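Local coordinates for FAD-dependent pyridine nucleotide-disulphide oxidoreductase (Desulfovibrio vulgaris, PDB 3IWA), which probably uses an FAD cofactor to pass electrons between a nicotinamide nucleotide and a disulphide or related acceptor, as in other pyridine nucleotide-disulphide oxidoreductases, at residues Val6-Ala11 / Lys116-Leu121; His90-Ala95 / Arg264-Glu269. All blocks are in the same frame, centred on the assembly; numbering follows the deposited sequence. Where two conformers were deposited one is given.

Interaction 1: residues Val6-Ala11 / Lys116-Leu121; sequences VVVIGA and KLVLAL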
loop_
_atom_site.group_PDB
_atom_site.type_symbol
_atom_site.label_atom_id
_atom_site.label_comp_id
_atom_site.label_asym_id
_atom_site.label_seq_id
_atom_site.Cartn_x
_atom_site.Cartn_y
_atom_site.Cartn_z
ATOM N N VAL A 6 -1.326 33.728 -17.909
ATOM C CA VAL A 6 -0.464 33.104 -16.947
ATOM C C VAL A 6 0.864 32.862 -17.637
ATOM O O VAL A 6 0.910 32.381 -18.766
ATOM C CB VAL A 6 -1.055 31.797 -16.441
ATOM C CG1 VAL A 6 0.012 30.977 -15.688
ATOM C CG2 VAL A 6 -2.244 32.104 -15.579
ATOM N N VAL A 7 1.940 33.210 -16.942
ATOM C CA VAL A 7 3.284 32.939 -17.414
ATOM C C VAL A 7 3.895 31.807 -16.555
ATOM O O VAL A 7 3.790 31.811 -15.352
ATOM C CB VAL A 7 4.132 34.211 -17.331
ATOM C CG1 VAL A 7 5.624 33.894 -17.540
ATOM C CG2 VAL A 7 3.625 35.218 -18.365
ATOM N N VAL A 8 4.523 30.850 -17.208
ATOM C CA VAL A 8 5.136 29.725 -16.541
ATOM C C VAL A 8 6.617 29.724 -16.895
ATOM O O VAL A 8 6.950 29.691 -18.057
ATOM C CB VAL A 8 4.470 28.405 -17.003
ATOM C CG1 VAL A 8 5.183 27.244 -16.442
ATOM C CG2 VAL A 8 3.037 28.388 -16.584
ATOM N N ILE A 9 7.488 29.759 -15.888
ATOM C CA ILE A 9 8.923 29.757 -16.104
ATOM C C ILE A 9 9.539 28.429 -15.732
ATOM O O ILE A 9 9.611 28.069 -14.562
ATOM C CB ILE A 9 9.629 30.808 -15.274
ATOM C CG1 ILE A 9 9.250 32.196 -15.737
ATOM C CG2 ILE A 9 11.163 30.650 -15.375
ATOM C CD1 ILE A 9 9.660 33.214 -14.779
ATOM N N GLY A 10 10.049 27.748 -16.743
ATOM C CA GLY A 10 10.709 26.466 -16.596
ATOM C C GLY A 10 9.860 25.435 -17.299
ATOM O O GLY A 10 8.633 25.466 -17.221
ATOM N N ALA A 11 10.500 24.536 -18.023
ATOM C CA ALA A 11 9.806 23.363 -18.544
ATOM C C ALA A 11 10.442 22.152 -17.863
ATOM O O ALA A 11 11.577 21.791 -18.157
ATOM C CB ALA A 11 9.913 23.282 -20.079
ATOM N N LYS A 116 -0.995 35.701 -13.324
ATOM C CA LYS A 116 -0.453 34.730 -12.405
ATOM C C LYS A 116 0.829 34.201 -12.998
ATOM O O LYS A 116 0.923 34.048 -14.191
ATOM C CB LYS A 116 -1.425 33.561 -12.179
ATOM C CG LYS A 116 -2.793 33.912 -11.613
ATOM C CD LYS A 116 -2.752 34.421 -10.206
ATOM C CE LYS A 116 -4.110 35.019 -9.817
ATOM N NZ LYS A 116 -4.109 35.565 -8.412
ATOM N N LEU A 117 1.799 33.926 -12.146
ATOM C CA LEU A 117 3.085 33.350 -12.557
ATOM C C LEU A 117 3.334 31.988 -11.886
ATOM O O LEU A 117 3.019 31.782 -10.711
ATOM C CB LEU A 117 4.209 34.307 -12.167
ATOM C CG LEU A 117 5.658 34.044 -12.600
ATOM C CD1 LEU A 117 5.845 33.952 -14.137
ATOM C CD2 LEU A 117 6.552 35.137 -12.010
ATOM N N VAL A 118 3.909 31.062 -12.631
ATOM C CA VAL A 118 4.357 29.815 -12.042
ATOM C C VAL A 118 5.875 29.673 -12.199
ATOM O O VAL A 118 6.367 29.682 -13.310
ATOM C CB VAL A 118 3.683 28.576 -12.690
ATOM C CG1 VAL A 118 4.350 27.233 -12.169
ATOM C CG2 VAL A 118 2.193 28.596 -12.471
ATOM N N LEU A 119 6.568 29.494 -11.074
ATOM C CA LEU A 119 7.984 29.232 -11.043
ATOM C C LEU A 119 8.294 27.733 -10.947
ATOM O O LEU A 119 8.078 27.104 -9.945
ATOM C CB LEU A 119 8.622 30.017 -9.901
ATOM C CG LEU A 119 8.373 31.545 -9.918
ATOM C CD1 LEU A 119 9.039 32.229 -8.761
ATOM C CD2 LEU A 119 8.868 32.149 -11.228
ATOM N N ALA A 120 8.771 27.164 -12.043
ATOM C CA ALA A 120 9.194 25.784 -12.085
ATOM C C ALA A 120 10.671 25.773 -12.402
ATOM O O ALA A 120 11.072 25.328 -13.455
ATOM C CB ALA A 120 8.418 25.042 -13.151
ATOM N N LEU A 121 11.463 26.289 -11.484
ATOM C CA LEU A 121 12.835 26.616 -11.766
ATOM C C LEU A 121 13.793 25.468 -11.603
ATOM O O LEU A 121 14.942 25.603 -11.984
ATOM C CB LEU A 121 13.307 27.769 -10.872
ATOM C CG LEU A 121 12.437 29.018 -10.888
ATOM C CD1 LEU A 121 13.008 30.019 -9.937
ATOM C CD2 LEU A 121 12.331 29.580 -12.268
#
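The backbone N-H groups of Val-7 and Ile-9 point at carbonyls of strand 116-119, and the strands run parallel, their short axes 4.7 Å apart at an angle of 13°. Four backbone hydrogen bonds alternate in direction: Val-7 N to Lys-116 O, Val-118 N to Val-7 O, Ile-9 N to Val-118 O, and Ala-120 N to Ile-9 O. The third is the straightest, with Ile-9 N 2.8 Å from Val-118 O and 173° at the hydrogen. CA-H...O contacts supplement them; the last, Gly-10 CA to Ala-120 O at 3.4 Å, lies just past the strand end, where Gly-10 takes a positive phi that a side chain would hardly tolerate.

Apolar contacts concentrate on the face carrying Val-7, Ile-9, Leu-117 and Leu-119. Leu-117 CD1 wedges against Val-7, 3.4 Å from its CG1, a tight fit. Ile-9 divides its branches: chi1 of -67° sets CG1 beside the backbone N, and CD1 reaches Leu-119 CD2 at 3.8 Å, whereas CG2 meets Leu-121 CD2 at 3.5 Å. On the reverse face Val-8 CG2 lies alongside Val-118 CB.

The pair belongs to the parallel sheet of a Rossmann-like domain, probably the FAD-binding one. Strand 30-34 bonds to the other edge of strand 5-9; helices 14-25 and 314-326 cover the Val-6/Val-118 face, and strand 87-93 packs on the Ile-9/Leu-119 face.

Interaction 2: residues His90-Ala95 / Arg264-Glu269; sequences HAIDRA and RDAGLE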
loop_
_atom_site.group_PDB
_atom_site.type_symbol
_atom_site.label_atom_id
_atom_site.label_comp_id
_atom_site.label_asym_id
_atom_site.label_seq_id
_atom_site.Cartn_x
_atom_site.Cartn_y
_atom_site.Cartn_z
ATOM N N HIS A 90 14.687 37.294 -16.912
ATOM C CA HIS A 90 15.819 38.048 -16.366
ATOM C C HIS A 90 15.440 38.608 -15.017
ATOM O O HIS A 90 16.261 38.621 -14.109
ATOM C CB HIS A 90 16.255 39.161 -17.336
ATOM C CG HIS A 90 17.110 40.224 -16.713
ATOM N ND1 HIS A 90 16.619 41.474 -16.394
ATOM C CD2 HIS A 90 18.420 40.230 -16.359
ATOM C CE1 HIS A 90 17.581 42.197 -15.851
ATOM N NE2 HIS A 90 18.684 41.469 -15.820
ATOM N N ALA A 91 14.196 39.044 -14.882
ATOM C CA ALA A 91 13.735 39.647 -13.646
ATOM C C ALA A 91 12.235 39.559 -13.550
ATOM O O ALA A 91 11.555 39.523 -14.564
ATOM C CB ALA A 91 14.160 41.127 -13.562
ATOM N N ILE A 92 11.739 39.547 -12.321
ATOM C CA ILE A 92 10.321 39.590 -12.054
ATOM C C ILE A 92 9.994 40.884 -11.337
ATOM O O ILE A 92 10.608 41.197 -10.335
ATOM C CB ILE A 92 9.876 38.399 -11.189
ATOM C CG1 ILE A 92 10.046 37.101 -11.977
ATOM C CG2 ILE A 92 8.401 38.558 -10.747
ATOM C CD1 ILE A 92 9.804 35.887 -11.181
ATOM N N ASP A 93 9.020 41.630 -11.843
ATOM C CA ASP A 93 8.525 42.794 -11.119
ATOM C C ASP A 93 7.150 42.438 -10.629
ATOM O O ASP A 93 6.193 42.417 -11.391
ATOM C CB ASP A 93 8.498 44.046 -12.006
ATOM C CG ASP A 93 8.150 45.324 -11.227
ATOM O OD1 ASP A 93 7.708 45.238 -10.060
ATOM O OD2 ASP A 93 8.302 46.427 -11.806
ATOM N N ARG A 94 7.083 42.172 -9.336
ATOM C CA ARG A 94 5.864 41.703 -8.691
ATOM C C ARG A 94 4.767 42.759 -8.612
ATOM O O ARG A 94 3.597 42.464 -8.897
ATOM C CB ARG A 94 6.196 41.198 -7.297
ATOM C CG ARG A 94 6.945 39.904 -7.340
ATOM C CD ARG A 94 7.672 39.707 -6.068
ATOM N NE ARG A 94 6.759 39.757 -4.945
ATOM C CZ ARG A 94 7.150 39.930 -3.695
ATOM N NH1 ARG A 94 8.438 40.075 -3.424
ATOM N NH2 ARG A 94 6.260 39.956 -2.720
ATOM N N ALA A 95 5.130 43.983 -8.225
ATOM C CA ALA A 95 4.145 45.083 -8.136
ATOM C C ALA A 95 3.493 45.350 -9.503
ATOM O O ALA A 95 2.260 45.481 -9.609
ATOM C CB ALA A 95 4.796 46.356 -7.586
ATOM N N ARG A 264 14.874 34.982 -5.617
ATOM C CA ARG A 264 15.629 35.786 -4.661
ATOM C C ARG A 264 15.620 37.271 -5.061
ATOM O O ARG A 264 15.268 38.132 -4.255
ATOM C CB ARG A 264 17.082 35.296 -4.547
ATOM C CG ARG A 264 17.842 35.988 -3.416
ATOM C CD ARG A 264 19.295 35.496 -3.190
ATOM N NE ARG A 264 19.389 34.069 -2.867
ATOM C CZ ARG A 264 19.181 33.519 -1.665
ATOM N NH1 ARG A 264 18.869 34.268 -0.614
ATOM N NH2 ARG A 264 19.307 32.197 -1.510
ATOM N N ASP A 265 15.997 37.546 -6.307
ATOM C CA ASP A 265 16.016 38.914 -6.836
ATOM C C ASP A 265 14.631 39.576 -6.777
ATOM O O ASP A 265 14.523 40.776 -6.612
ATOM C CB ASP A 265 16.507 38.920 -8.290
ATOM C CG ASP A 265 17.958 38.419 -8.435
ATOM O OD1 ASP A 265 18.722 38.410 -7.449
ATOM O OD2 ASP A 265 18.333 38.023 -9.550
ATOM N N ALA A 266 13.582 38.768 -6.919
ATOM C CA ALA A 266 12.214 39.266 -6.935
ATOM C C ALA A 266 11.710 39.597 -5.535
ATOM O O ALA A 266 10.733 40.303 -5.405
ATOM C CB ALA A 266 11.307 38.277 -7.606
ATOM N N GLY A 267 12.374 39.088 -4.502
ATOM C CA GLY A 267 11.992 39.358 -3.100
ATOM C C GLY A 267 11.118 38.279 -2.464
ATOM O O GLY A 267 10.489 38.491 -1.424
ATOM N N LEU A 268 11.089 37.111 -3.077
ATOM C CA LEU A 268 10.257 36.049 -2.578
ATOM C C LEU A 268 10.919 35.424 -1.341
ATOM O O LEU A 268 12.146 35.312 -1.247
ATOM C CB LEU A 268 9.973 35.020 -3.675
ATOM C CG LEU A 268 9.097 35.488 -4.845
ATOM C CD1 LEU A 268 8.760 34.331 -5.689
ATOM C CD2 LEU A 268 7.810 36.192 -4.416
ATOM N N GLU A 269 10.085 35.046 -0.386
ATOM C CA GLU A 269 10.552 34.378 0.827
ATOM C C GLU A 269 11.141 33.007 0.485
ATOM O O GLU A 269 10.515 32.173 -0.189
ATOM C CB GLU A 269 9.417 34.276 1.892
ATOM C CG GLU A 269 9.155 35.571 2.704
ATOM C CD GLU A 269 10.375 36.046 3.499
ATOM O OE1 GLU A 269 11.017 35.201 4.181
ATOM O OE2 GLU A 269 10.698 37.259 3.448
#
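Arg-94 lays its guanidinium against Leu-268, whose CD2 lies over one face of the group, offset toward the rim and 3.8 Å from Arg-94 NE. At the edge of the same group NH1 donates to Ala-266 O over 3.0 Å, with 167° at the hydrogen. The acceptor lies nearly in the guanidinium plane, although the donor stands 29° out of the carbonyl plane. A bend at chi3 (56°) swings the end of the arginine across to this carbonyl, and CD also passes 3.2 Å from Ala-266 O.

Beside the arginine, Ile-92 CB packs on Ala-266 CB at 3.9 Å, bringing the end of strand 87-93 against the last turn of helix 261-266. That helix closes in a Schellman motif at Gly-267, whose positive phi suits glycine; Gly-267 N bonds back to Arg-264 O.

In the conformer described, one of two modelled for Arg-94, NE makes a salt bridge with Asp-286 while NH1 bonds to the helix-end carbonyl. A cation placed at a helix C terminus would probably interact well with the partial negative charge there, and Leu-268 supplies an apolar surface for its flat face.

In the fold
From the N terminus, strand 5-9 comes first and supplies one half of interaction 1. The chain then forms helix 14-25 and strand 30-34 and reaches 90-95, the first half of interaction 2, before 116-121 closes the first long loop. Interaction 2 closes only when helix 261-266 delivers 264-269, so the two loops cross rather than nest. Their centres are 13 Å apart, and they touch directly: Leu-117 CD2 lies 3.4 Å from Ile-92 CD1, and Leu-119 CD1 lies 3.7 Å from Leu-268 CD1. Together they join the parallel sheet containing strands 5-9 and 116-119, the antiparallel sheet containing strand 87-93, and the end of helix 261-266.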